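Local coordinates for protein putative dioxygenase (1H-3-hydroxy-4-oxoquinaldine 2,4-dioxygenase) (Mycobacteroides abscessus subsp. abscessus, PDB 6RA3) that catalyses the ring-cleaving dioxygenation of the Pseudomonas quinolone signal (PQS), yielding N-octanoylanthranilate and carbon monoxide, at residues Ala101-Ala106 with Arg199-Leu204; Pro115-Leu120 with Glu206-Arg211; Val52-Arg57 with Ala76-Leu81; Val66-Ile71 with Ala183-Asp188. All blocks are in the same frame, centred on the assembly; numbering follows the deposited sequence.

In the fold
From the N terminus, contact 3 closes first, returning helix 71-84 to strand 51-54. Contact 4 opens inside that loop, at 66-71, and closes only at 183-188, so the two cross; R57 touches F69 where they meet. Contact 1 opens at 101-106, within the span of contact 4, and closes beyond it at 199-204. Contact 2 opens next, at 115-120, and closes last, at 206-211, crossing both contacts 1 and 4; contact 3 lies in series with contacts 1 and 2. Contacts 2 and 3 reach the same central sheet, contact 1 joins helices beside it, and contact 4 ties the loop leading into helix 71-84 to helix 177-194, inserted before strand 209-214.

Contact 1 of 4, residues Ala101-Ala106 with Arg199-Leu204; sequences AALEIA and RRMEAL
R200 NH2 is shared by two carboxylates of helix 99-109: it donates to E104 OE1 at 3.0 Å and also forms a salt bridge with D107. E104 OE1 sits at the edge of the guanidinium, in its plane, whereas the nitrogen approaches on the syn side, 34° out of the carboxylate plane. The CB of E104 points away from the partner helix; a bend at chi2 (60°) swings OE1 back to R200. E104 OE2 pairs with R108, and a carboxylate flanked by two arginines should favour its charged form. In the alpha/beta-hydrolase fold, helix 99-109 follows the nucleophile-elbow turn after strand 90-95, and the substrate-binding H97 lies in that turn. Here its outer flank meets helix 197-202, which leads toward strand 209-214. Arginine suits this border because its long chain is itself greasy: R200 CD rests on L103 CB at 3.9 Å, and W194 meets the charged end through a cation-pi contact. The side chains of L103 and M201 lie across one another, CD1 of the leucine 4.1 Å from CG of the methionine. L204 CD2 lies 3.8 Å from L103 O, the carbonyl oxygen that also sits over one face of the R200 guanidinium.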
loop_
_atom_site.group_PDB
_atom_site.type_symbol
_atom_site.label_atom_id
_atom_site.label_comp_id
_atom_site.label_asym_id
_atom_site.label_seq_id
_atom_site.Cartn_x
_atom_site.Cartn_y
_atom_site.Cartn_z
ATOM N N ALA A 101 18.895 -1.961 -19.405
ATOM C CA ALA A 101 18.572 -3.265 -18.839
ATOM C C ALA A 101 17.654 -4.046 -19.763
ATOM O O ALA A 101 17.815 -5.262 -19.927
ATOM C CB ALA A 101 17.924 -3.087 -17.469
ATOM N N ALA A 102 16.686 -3.359 -20.367
ATOM C CA ALA A 102 15.792 -4.015 -21.332
ATOM C C ALA A 102 16.577 -4.694 -22.456
ATOM O O ALA A 102 16.264 -5.824 -22.848
ATOM C CB ALA A 102 14.811 -2.992 -21.910
ATOM N N LEU A 103 17.623 -4.033 -22.970
ATOM C CA LEU A 103 18.417 -4.646 -24.039
ATOM C C LEU A 103 19.281 -5.783 -23.504
ATOM O O LEU A 103 19.461 -6.808 -24.173
ATOM C CB LEU A 103 19.257 -3.570 -24.721
ATOM C CG LEU A 103 18.367 -2.482 -25.330
ATOM C CD1 LEU A 103 19.137 -1.251 -25.736
ATOM C CD2 LEU A 103 17.636 -3.061 -26.539
ATOM N N GLU A 104 19.797 -5.640 -22.286
ATOM C CA GLU A 104 20.512 -6.748 -21.676
ATOM C C GLU A 104 19.587 -7.933 -21.509
ATOM O O GLU A 104 19.977 -9.073 -21.788
ATOM C CB GLU A 104 21.117 -6.316 -20.324
ATOM C CG GLU A 104 21.881 -7.418 -19.591
ATOM C CD GLU A 104 23.071 -7.966 -20.388
ATOM O OE1 GLU A 104 23.607 -7.217 -21.229
ATOM O OE2 GLU A 104 23.465 -9.140 -20.172
ATOM N N ILE A 105 18.346 -7.687 -21.061
ATOM C CA ILE A 105 17.384 -8.784 -20.911
ATOM C C ILE A 105 17.096 -9.420 -22.270
ATOM O O ILE A 105 17.025 -10.652 -22.399
ATOM C CB ILE A 105 16.082 -8.293 -20.242
ATOM C CG1 ILE A 105 16.336 -7.824 -18.795
ATOM C CG2 ILE A 105 15.004 -9.396 -20.285
ATOM C CD1 ILE A 105 15.231 -6.890 -18.220
ATOM N N ALA A 106 16.898 -8.594 -23.302
ATOM C CA ALA A 106 16.646 -9.156 -24.631
ATOM C C ALA A 106 17.805 -10.030 -25.081
ATOM O O ALA A 106 17.594 -11.097 -25.668
ATOM C CB ALA A 106 16.402 -8.051 -25.644
ATOM N N ARG A 199 24.940 1.157 -30.746
ATOM C CA ARG A 199 26.033 0.198 -30.823
ATOM C C ARG A 199 25.759 -1.003 -29.927
ATOM O O ARG A 199 26.042 -2.151 -30.304
ATOM C CB ARG A 199 27.358 0.882 -30.470
ATOM C CG ARG A 199 27.873 1.788 -31.598
ATOM C CD ARG A 199 29.144 2.546 -31.226
ATOM N NE ARG A 199 30.299 1.664 -31.025
ATOM C CZ ARG A 199 30.973 1.058 -32.005
ATOM N NH1 ARG A 199 30.607 1.219 -33.273
ATOM N NH2 ARG A 199 32.010 0.278 -31.718
ATOM N N ARG A 200 25.180 -0.770 -28.743
ATOM C CA ARG A 200 24.768 -1.907 -27.925
ATOM C C ARG A 200 23.791 -2.791 -28.705
ATOM O O ARG A 200 23.930 -4.023 -28.718
ATOM C CB ARG A 200 24.161 -1.428 -26.596
ATOM C CG ARG A 200 24.188 -2.502 -25.480
ATOM C CD ARG A 200 23.080 -3.572 -25.615
ATOM N NE ARG A 200 23.297 -4.712 -24.714
ATOM C CZ ARG A 200 23.830 -5.878 -25.074
ATOM N NH1 ARG A 200 24.187 -6.095 -26.335
ATOM N NH2 ARG A 200 24.008 -6.834 -24.167
ATOM N N MET A 201 22.825 -2.176 -29.402
ATOM C CA MET A 201 21.836 -2.954 -30.167
ATOM C C MET A 201 22.477 -3.776 -31.286
ATOM O O MET A 201 22.078 -4.929 -31.525
ATOM C CB MET A 201 20.778 -2.032 -30.759
ATOM C CG MET A 201 19.916 -1.357 -29.718
ATOM S SD MET A 201 18.548 -0.493 -30.438
ATOM C CE MET A 201 18.763 1.235 -30.101
ATOM N N GLU A 202 23.448 -3.190 -32.008
ATOM C CA GLU A 202 24.108 -3.920 -33.086
ATOM C C GLU A 202 24.934 -5.082 -32.557
ATOM O O GLU A 202 25.219 -6.025 -33.310
ATOM C CB GLU A 202 24.990 -2.980 -33.913
ATOM C CG GLU A 202 24.255 -1.769 -34.506
ATOM C CD GLU A 202 25.154 -0.908 -35.404
ATOM O OE1 GLU A 202 25.459 -1.343 -36.534
ATOM O OE2 GLU A 202 25.552 0.205 -34.983
ATOM N N ALA A 203 25.306 -5.054 -31.279
ATOM C CA ALA A 203 26.016 -6.172 -30.679
ATOM C C ALA A 203 25.096 -7.319 -30.262
ATOM O O ALA A 203 25.591 -8.335 -29.756
ATOM C CB ALA A 203 26.811 -5.677 -29.475
ATOM N N LEU A 204 23.780 -7.197 -30.458
ATOM C CA LEU A 204 22.857 -8.254 -30.046
ATOM C C LEU A 204 23.033 -9.481 -30.921
ATOM O O LEU A 204 23.001 -9.381 -32.152
ATOM C CB LEU A 204 21.411 -7.761 -30.127
ATOM C CG LEU A 204 20.980 -6.768 -29.047
ATOM C CD1 LEU A 204 19.701 -6.061 -29.446
ATOM C CD2 LEU A 204 20.842 -7.475 -27.691
#

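Contact 2 of 4, residues Pro115-Leu120 with Glu206-Arg211; sequences PAVMIL and EPCAIR
V117 lies opposite I210 where strands 116-120 and 209-211 pair in parallel in the central sheet of the alpha/beta-hydrolase fold, their segment axes 4.7 Å apart. V117 bonds to the residues on either side of I210: V117 N to A209 O (2.9 Å) and R211 N to V117 O (2.9 Å), followed by I119 N to R211 O (2.8 Å). Side chains alternate: A116 and M118 lie with A209 and R211 on the side covered by helix 253-266, while the branched V117 and I210 fit against A102, A106 and L103 of helix 99-109. M118 leaves the strand with CG anti to the backbone N (chi1 176°) and turns at chi3, which lays its methyl CE across R211 CD at 3.9 Å. The aliphatic part of R211 packs on that methyl, while NH1 forms salt bridges with E259 and D262 of helix 253-266 and NE bonds to S237 of strand 236-240. A209 N reaches P115 O at 3.2 Å, longer than the other three bonds and from above the carbonyl plane, whereas those meet their carbonyls nearly head-on. C208 holds SG between its backbone N and carbonyl carbon (chi1 69°), a cramped rotamer that brings the sulfur to V117 CG2 at 3.9 Å.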
loop_
_atom_site.group_PDB
_atom_site.type_symbol
_atom_site.label_atom_id
_atom_site.label_comp_id
_atom_site.label_asym_id
_atom_site.label_seq_id
_atom_site.Cartn_x
_atom_site.Cartn_y
_atom_site.Cartn_z
ATOM N N PRO A 115 10.397 -11.224 -27.933
ATOM C CA PRO A 115 10.293 -10.899 -29.364
ATOM C C PRO A 115 10.300 -9.420 -29.664
ATOM O O PRO A 115 10.407 -9.045 -30.834
ATOM C CB PRO A 115 8.938 -11.499 -29.743
ATOM C CG PRO A 115 8.132 -11.269 -28.499
ATOM C CD PRO A 115 9.082 -11.578 -27.368
ATOM N N ALA A 116 10.175 -8.561 -28.668
ATOM C CA ALA A 116 10.185 -7.139 -28.957
ATOM C C ALA A 116 10.519 -6.367 -27.688
ATOM O O ALA A 116 10.388 -6.877 -26.570
ATOM C CB ALA A 116 8.847 -6.681 -29.539
ATOM N N VAL A 117 10.932 -5.121 -27.895
ATOM C CA VAL A 117 11.340 -4.193 -26.842
ATOM C C VAL A 117 10.975 -2.792 -27.285
ATOM O O VAL A 117 11.384 -2.357 -28.361
ATOM C CB VAL A 117 12.862 -4.228 -26.553
ATOM C CG1 VAL A 117 13.255 -3.080 -25.595
ATOM C CG2 VAL A 117 13.301 -5.565 -26.022
ATOM N N MET A 118 10.267 -2.058 -26.440
ATOM C CA MET A 118 10.035 -0.633 -26.636
ATOM C C MET A 118 10.871 0.170 -25.645
ATOM O O MET A 118 10.906 -0.149 -24.448
ATOM C CB MET A 118 8.557 -0.278 -26.464
ATOM C CG MET A 118 8.266 1.197 -26.556
ATOM S SD MET A 118 6.551 1.641 -26.971
ATOM C CE MET A 118 6.571 1.062 -28.638
ATOM N N ILE A 119 11.518 1.227 -26.143
ATOM C CA ILE A 119 12.330 2.125 -25.327
ATOM C C ILE A 119 11.795 3.534 -25.496
ATOM O O ILE A 119 11.439 3.946 -26.606
ATOM C CB ILE A 119 13.824 2.032 -25.693
ATOM C CG1 ILE A 119 14.320 0.591 -25.480
ATOM C CG2 ILE A 119 14.643 3.020 -24.871
ATOM C CD1 ILE A 119 15.757 0.326 -25.901
ATOM N N LEU A 120 11.687 4.249 -24.379
ATOM C CA LEU A 120 11.148 5.603 -24.311
ATOM C C LEU A 120 12.289 6.565 -23.978
ATOM O O LEU A 120 12.880 6.477 -22.893
ATOM C CB LEU A 120 10.047 5.701 -23.256
ATOM C CG LEU A 120 8.613 5.227 -23.525
ATOM C CD1 LEU A 120 8.544 4.016 -24.421
ATOM C CD2 LEU A 120 7.952 4.947 -22.188
ATOM N N GLU A 206 20.948 -12.215 -31.629
ATOM C CA GLU A 206 19.825 -12.283 -32.563
ATOM C C GLU A 206 18.855 -11.158 -32.221
ATOM O O GLU A 206 17.991 -11.319 -31.343
ATOM C CB GLU A 206 19.145 -13.655 -32.519
ATOM C CG GLU A 206 18.838 -14.228 -31.129
ATOM C CD GLU A 206 17.701 -15.256 -31.152
ATOM O OE1 GLU A 206 17.358 -15.777 -32.241
ATOM O OE2 GLU A 206 17.133 -15.534 -30.076
ATOM N N PRO A 207 18.967 -10.000 -32.874
ATOM C CA PRO A 207 18.122 -8.848 -32.503
ATOM C C PRO A 207 16.642 -9.163 -32.640
ATOM O O PRO A 207 16.164 -9.528 -33.718
ATOM C CB PRO A 207 18.547 -7.752 -33.492
ATOM C CG PRO A 207 19.818 -8.186 -34.061
ATOM C CD PRO A 207 19.890 -9.679 -33.973
ATOM N N CYS A 208 15.911 -9.005 -31.541
ATOM C CA CYS A 208 14.458 -8.937 -31.605
ATOM C C CYS A 208 14.028 -7.592 -32.213
ATOM O O CYS A 208 14.849 -6.717 -32.492
ATOM C CB CYS A 208 13.866 -9.115 -30.203
ATOM S SG CYS A 208 14.225 -7.710 -29.119
ATOM N N ALA A 209 12.723 -7.426 -32.411
ATOM C CA ALA A 209 12.195 -6.151 -32.882
ATOM C C ALA A 209 12.329 -5.093 -31.800
ATOM O O ALA A 209 11.887 -5.288 -30.662
ATOM C CB ALA A 209 10.734 -6.297 -33.283
ATOM N N ILE A 210 12.937 -3.971 -32.142
ATOM C CA ILE A 210 13.159 -2.903 -31.180
ATOM C C ILE A 210 12.541 -1.629 -31.718
ATOM O O ILE A 210 12.677 -1.321 -32.905
ATOM C CB ILE A 210 14.663 -2.723 -30.896
ATOM C CG1 ILE A 210 15.221 -3.992 -30.260
ATOM C CG2 ILE A 210 14.884 -1.513 -30.044
ATOM C CD1 ILE A 210 16.734 -4.090 -30.262
ATOM N N ARG A 211 11.866 -0.886 -30.849
ATOM C CA ARG A 211 11.265 0.388 -31.218
ATOM C C ARG A 211 11.638 1.430 -30.180
ATOM O O ARG A 211 11.383 1.241 -28.984
ATOM C CB ARG A 211 9.736 0.311 -31.355
ATOM C CG ARG A 211 9.107 1.681 -31.736
ATOM C CD ARG A 211 7.672 1.614 -32.339
ATOM N NE ARG A 211 7.473 0.482 -33.246
ATOM C CZ ARG A 211 6.294 0.099 -33.735
ATOM N NH1 ARG A 211 5.171 0.758 -33.424
ATOM N NH2 ARG A 211 6.234 -0.949 -34.550
#

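Contact 3 of 4, residues Val52-Arg57 with Ala76-Leu81; sequences VRVCWR and ADTIGL
R57 grips D77 side-on with two nitrogens: NE donates to D77 OD1 at 2.7 Å and NH2 donates to D77 OD2 at 2.6 Å. Each oxygen uses its syn lone pair, and with the guanidinium and carboxylate planes only 9° apart the two flat groups lie edge to edge, which fixes the rotation of both. R57 gets there with CG wedged between its backbone N and carbonyl carbon (chi1 75°) and a further bend at chi3. N8 gives D77 OD2 a second bond; two bonds from R57 and one from N8 would favour the charged form of this buried aspartate. Further in, a water donates to C55 O (3.1 Å) and to T78 OG1 (3.2 Å), bridging strand end and helix. T78 suits this border: its hydroxyl also bonds back to M74 O in its own helix, and OG1 lies 3.7 Å from W56 CZ3. The indole is itself tethered through NE1 to S29 O. The packing is completed by V54 CG2 and L81 CD2, which meet tip to tip at 3.8 Å. Strand 51-54 runs between strands 10-17 and 24-28 in the alpha/beta-hydrolase sheet, helix 71-84 covers it here, and helix 99-109 lies alongside, with I105 against T78 and I79.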
loop_
_atom_site.group_PDB
_atom_site.type_symbol
_atom_site.label_atom_id
_atom_site.label_comp_id
_atom_site.label_asym_id
_atom_site.label_seq_id
_atom_site.Cartn_x
_atom_site.Cartn_y
_atom_site.Cartn_z
ATOM N N VAL A 52 2.913 -6.725 -16.313
ATOM C CA VAL A 52 3.691 -6.839 -15.077
ATOM C C VAL A 52 4.540 -5.578 -14.993
ATOM O O VAL A 52 5.418 -5.362 -15.842
ATOM C CB VAL A 52 4.575 -8.101 -15.058
ATOM C CG1 VAL A 52 5.535 -8.093 -13.848
ATOM C CG2 VAL A 52 3.762 -9.357 -15.073
ATOM N N ARG A 53 4.262 -4.728 -14.013
ATOM C CA ARG A 53 5.069 -3.533 -13.788
ATOM C C ARG A 53 6.138 -3.859 -12.750
ATOM O O ARG A 53 5.828 -4.415 -11.694
ATOM C CB ARG A 53 4.217 -2.355 -13.333
ATOM C CG ARG A 53 3.138 -1.942 -14.296
ATOM C CD ARG A 53 2.532 -0.626 -13.888
ATOM N NE ARG A 53 1.754 -0.805 -12.665
ATOM C CZ ARG A 53 1.263 0.180 -11.926
ATOM N NH1 ARG A 53 1.461 1.449 -12.260
ATOM N NH2 ARG A 53 0.556 -0.116 -10.847
ATOM N N VAL A 54 7.399 -3.550 -13.066
ATOM C CA VAL A 54 8.532 -4.017 -12.277
ATOM C C VAL A 54 9.302 -2.823 -11.735
ATOM O O VAL A 54 9.574 -1.859 -12.454
ATOM C CB VAL A 54 9.468 -4.920 -13.096
ATOM C CG1 VAL A 54 10.700 -5.273 -12.283
ATOM C CG2 VAL A 54 8.762 -6.169 -13.532
ATOM N N CYS A 55 9.662 -2.907 -10.461
ATOM C CA CYS A 55 10.509 -1.925 -9.801
ATOM C C CYS A 55 11.931 -2.467 -9.750
ATOM O O CYS A 55 12.134 -3.670 -9.619
ATOM C CB CYS A 55 10.019 -1.649 -8.373
ATOM S SG CYS A 55 8.474 -0.756 -8.197
ATOM N N TRP A 56 12.917 -1.573 -9.885
ATOM C CA TRP A 56 14.304 -1.955 -9.638
ATOM C C TRP A 56 14.532 -2.235 -8.148
ATOM O O TRP A 56 13.811 -1.740 -7.279
ATOM C CB TRP A 56 15.256 -0.842 -10.089
ATOM C CG TRP A 56 15.023 -0.357 -11.470
ATOM C CD1 TRP A 56 14.720 0.921 -11.856
ATOM C CD2 TRP A 56 15.068 -1.143 -12.664
ATOM N NE1 TRP A 56 14.582 0.974 -13.220
ATOM C CE2 TRP A 56 14.786 -0.283 -13.737
ATOM C CE3 TRP A 56 15.328 -2.496 -12.927
ATOM C CZ2 TRP A 56 14.748 -0.732 -15.060
ATOM C CZ3 TRP A 56 15.277 -2.937 -14.237
ATOM C CH2 TRP A 56 15.015 -2.052 -15.287
ATOM N N ARG A 57 15.536 -3.056 -7.869
ATOM C CA ARG A 57 16.010 -3.227 -6.502
ATOM C C ARG A 57 16.302 -1.864 -5.887
ATOM O O ARG A 57 16.700 -0.926 -6.573
ATOM C CB ARG A 57 17.236 -4.162 -6.464
ATOM C CG ARG A 57 18.567 -3.580 -6.942
ATOM C CD ARG A 57 19.718 -4.527 -6.656
ATOM N NE ARG A 57 19.563 -5.862 -7.214
ATOM C CZ ARG A 57 20.448 -6.832 -7.044
ATOM N NH1 ARG A 57 21.539 -6.620 -6.316
ATOM N NH2 ARG A 57 20.252 -8.019 -7.590
ATOM N N ALA A 76 19.143 -9.289 -14.254
ATOM C CA ALA A 76 19.062 -10.563 -13.566
ATOM C C ALA A 76 17.839 -10.598 -12.661
ATOM O O ALA A 76 17.223 -11.652 -12.506
ATOM C CB ALA A 76 20.333 -10.824 -12.751
ATOM N N ASP A 77 17.493 -9.453 -12.042
ATOM C CA ASP A 77 16.350 -9.390 -11.120
ATOM C C ASP A 77 15.028 -9.489 -11.879
ATOM O O ASP A 77 14.103 -10.190 -11.451
ATOM C CB ASP A 77 16.312 -8.074 -10.325
ATOM C CG ASP A 77 17.487 -7.873 -9.375
ATOM O OD1 ASP A 77 17.642 -6.709 -8.938
ATOM O OD2 ASP A 77 18.215 -8.832 -9.062
ATOM N N THR A 78 14.901 -8.715 -12.965
ATOM C CA THR A 78 13.670 -8.685 -13.736
ATOM C C THR A 78 13.403 -10.042 -14.349
ATOM O O THR A 78 12.270 -10.534 -14.311
ATOM C CB THR A 78 13.762 -7.606 -14.812
ATOM O OG1 THR A 78 13.894 -6.320 -14.198
ATOM C CG2 THR A 78 12.510 -7.608 -15.733
ATOM N N ILE A 79 14.448 -10.680 -14.884
ATOM C CA ILE A 79 14.303 -12.019 -15.439
ATOM C C ILE A 79 13.944 -13.017 -14.352
ATOM O O ILE A 79 13.137 -13.932 -14.570
ATOM C CB ILE A 79 15.591 -12.439 -16.177
ATOM C CG1 ILE A 79 15.822 -11.547 -17.398
ATOM C CG2 ILE A 79 15.519 -13.922 -16.562
ATOM C CD1 ILE A 79 17.146 -11.779 -18.101
ATOM N N GLY A 80 14.569 -12.903 -13.183
ATOM C CA GLY A 80 14.269 -13.852 -12.124
ATOM C C GLY A 80 12.831 -13.729 -11.658
ATOM O O GLY A 80 12.179 -14.732 -11.339
ATOM N N LEU A 81 12.320 -12.497 -11.621
ATOM C CA LEU A 81 10.926 -12.262 -11.253
ATOM C C LEU A 81 9.979 -12.887 -12.275
ATOM O O LEU A 81 8.990 -13.527 -11.910
ATOM C CB LEU A 81 10.657 -10.764 -11.148
ATOM C CG LEU A 81 9.276 -10.391 -10.612
ATOM C CD1 LEU A 81 9.245 -10.586 -9.094
ATOM C CD2 LEU A 81 8.929 -8.997 -10.987
HETATM O O HOH W 1 14.065 -5.523 -11.118
HETATM O O HOH W 2 16.567 -4.834 -10.069
#

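Contact 4 of 4, residues Val66-Ile71 with Ala183-Asp188; sequences VGDFGI and AGRVID
V186 straddles the end of the 66-71 loop with its two methyls: CG1 lies against I71 CG1 at 3.6 Å, and CG2 sits over the backbone, 3.7 Å from G70 CA. Setting CG1 anti to the backbone N (chi1 171°) divides the methyls in this way. Glycine suits the spot because the backbones come close, with the CA atoms of G70 and V186 5.7 Å apart; it is also the N-cap residue of helix 71-84, bonded through N to E73. I71 opens the helix and offers a branched apolar chain to the valine. Toward solvent, R185 NH2 donates to D68 OD1 at 2.8 Å. The oxygen is in the guanidinium plane, but the nitrogen stands 40° above the carboxylate plane, and the two planes are 61° apart. A water completes the link, giving a hydrogen to D68 OD2 (2.6 Å) and accepting one from R185 NE (2.9 Å), while R182 also pairs with D68 OD1. The F69 ring meets W31. Helix 177-194 belongs to the helical insertion between strands 116-120 and 209-214, the usual place of the cap in alpha/beta-hydrolase-fold enzymes, and its I187 touches the substrate-binding H97.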
loop_
_atom_site.group_PDB
_atom_site.type_symbol
_atom_site.label_atom_id
_atom_site.label_comp_id
_atom_site.label_asym_id
_atom_site.label_seq_id
_atom_site.Cartn_x
_atom_site.Cartn_y
_atom_site.Cartn_z
ATOM N N VAL A 66 20.711 -0.275 -0.566
ATOM C CA VAL A 66 21.052 -1.628 -0.945
ATOM C C VAL A 66 22.517 -1.673 -1.360
ATOM O O VAL A 66 23.163 -0.649 -1.545
ATOM C CB VAL A 66 20.140 -2.152 -2.079
ATOM C CG1 VAL A 66 18.689 -2.225 -1.588
ATOM C CG2 VAL A 66 20.270 -1.253 -3.301
ATOM N N GLY A 67 23.046 -2.881 -1.479
ATOM C CA GLY A 67 24.353 -3.063 -2.072
ATOM C C GLY A 67 24.401 -2.525 -3.491
ATOM O O GLY A 67 23.396 -2.499 -4.218
ATOM N N ASP A 68 25.600 -2.107 -3.887
ATOM C CA ASP A 68 25.809 -1.472 -5.175
ATOM C C ASP A 68 25.427 -2.421 -6.306
ATOM O O ASP A 68 25.624 -3.632 -6.234
ATOM C CB ASP A 68 27.274 -1.046 -5.313
ATOM C CG ASP A 68 27.458 0.087 -6.296
ATOM O OD1 ASP A 68 26.496 0.856 -6.528
ATOM O OD2 ASP A 68 28.569 0.204 -6.837
ATOM N N PHE A 69 24.895 -1.851 -7.372
ATOM C CA PHE A 69 24.359 -2.653 -8.458
ATOM C C PHE A 69 24.294 -1.778 -9.699
ATOM O O PHE A 69 24.315 -0.551 -9.616
ATOM C CB PHE A 69 22.964 -3.209 -8.099
ATOM C CG PHE A 69 21.857 -2.157 -8.091
ATOM C CD1 PHE A 69 21.539 -1.467 -6.923
ATOM C CD2 PHE A 69 21.128 -1.880 -9.253
ATOM C CE1 PHE A 69 20.534 -0.497 -6.915
ATOM C CE2 PHE A 69 20.132 -0.915 -9.260
ATOM C CZ PHE A 69 19.821 -0.222 -8.090
ATOM N N GLY A 70 24.160 -2.423 -10.841
ATOM C CA GLY A 70 23.884 -1.724 -12.092
ATOM C C GLY A 70 23.080 -2.586 -13.040
ATOM O O GLY A 70 22.190 -3.339 -12.615
ATOM N N ILE A 71 23.409 -2.505 -14.334
ATOM C CA ILE A 71 22.510 -3.041 -15.361
ATOM C C ILE A 71 22.447 -4.566 -15.308
ATOM O O ILE A 71 21.368 -5.155 -15.469
ATOM C CB ILE A 71 22.922 -2.493 -16.744
ATOM C CG1 ILE A 71 22.670 -0.984 -16.765
ATOM C CG2 ILE A 71 22.112 -3.110 -17.850
ATOM C CD1 ILE A 71 23.462 -0.230 -17.813
ATOM N N ALA A 183 23.007 6.086 -10.139
ATOM C CA ALA A 183 22.525 6.321 -11.495
ATOM C C ALA A 183 23.619 6.958 -12.342
ATOM O O ALA A 183 23.889 6.515 -13.464
ATOM C CB ALA A 183 21.290 7.217 -11.460
ATOM N N GLY A 184 24.265 7.993 -11.804
ATOM C CA GLY A 184 25.369 8.656 -12.474
ATOM C C GLY A 184 26.404 7.668 -12.936
ATOM O O GLY A 184 26.744 7.637 -14.117
ATOM N N ARG A 185 26.918 6.870 -11.999
ATOM C CA ARG A 185 27.904 5.843 -12.300
ATOM C C ARG A 185 27.442 4.917 -13.407
ATOM O O ARG A 185 28.201 4.618 -14.342
ATOM C CB ARG A 185 28.162 4.993 -11.053
ATOM C CG ARG A 185 29.482 5.135 -10.426
ATOM C CD ARG A 185 29.337 5.338 -8.962
ATOM N NE ARG A 185 28.546 4.311 -8.275
ATOM C CZ ARG A 185 27.883 4.550 -7.148
ATOM N NH1 ARG A 185 27.900 5.758 -6.621
ATOM N NH2 ARG A 185 27.170 3.597 -6.561
ATOM N N VAL A 186 26.243 4.343 -13.240
ATOM C CA VAL A 186 25.818 3.250 -14.104
ATOM C C VAL A 186 25.594 3.764 -15.521
ATOM O O VAL A 186 26.032 3.143 -16.494
ATOM C CB VAL A 186 24.560 2.563 -13.529
ATOM C CG1 VAL A 186 23.980 1.580 -14.526
ATOM C CG2 VAL A 186 24.911 1.814 -12.237
ATOM N N ILE A 187 24.899 4.898 -15.651
ATOM C CA ILE A 187 24.697 5.522 -16.956
ATOM C C ILE A 187 26.043 5.930 -17.563
ATOM O O ILE A 187 26.385 5.541 -18.690
ATOM C CB ILE A 187 23.748 6.724 -16.824
ATOM C CG1 ILE A 187 22.379 6.285 -16.249
ATOM C CG2 ILE A 187 23.543 7.389 -18.166
ATOM C CD1 ILE A 187 21.448 7.450 -15.917
ATOM N N ASP A 188 26.835 6.707 -16.819
ATOM C CA ASP A 188 28.146 7.111 -17.324
ATOM C C ASP A 188 28.912 5.902 -17.840
ATOM O O ASP A 188 29.449 5.918 -18.953
ATOM C CB ASP A 188 28.917 7.846 -16.229
ATOM C CG ASP A 188 30.206 8.488 -16.718
ATOM O OD1 ASP A 188 30.214 9.108 -17.801
ATOM O OD2 ASP A 188 31.206 8.424 -15.974
HETATM O O HOH W 3 28.795 1.563 -8.997
#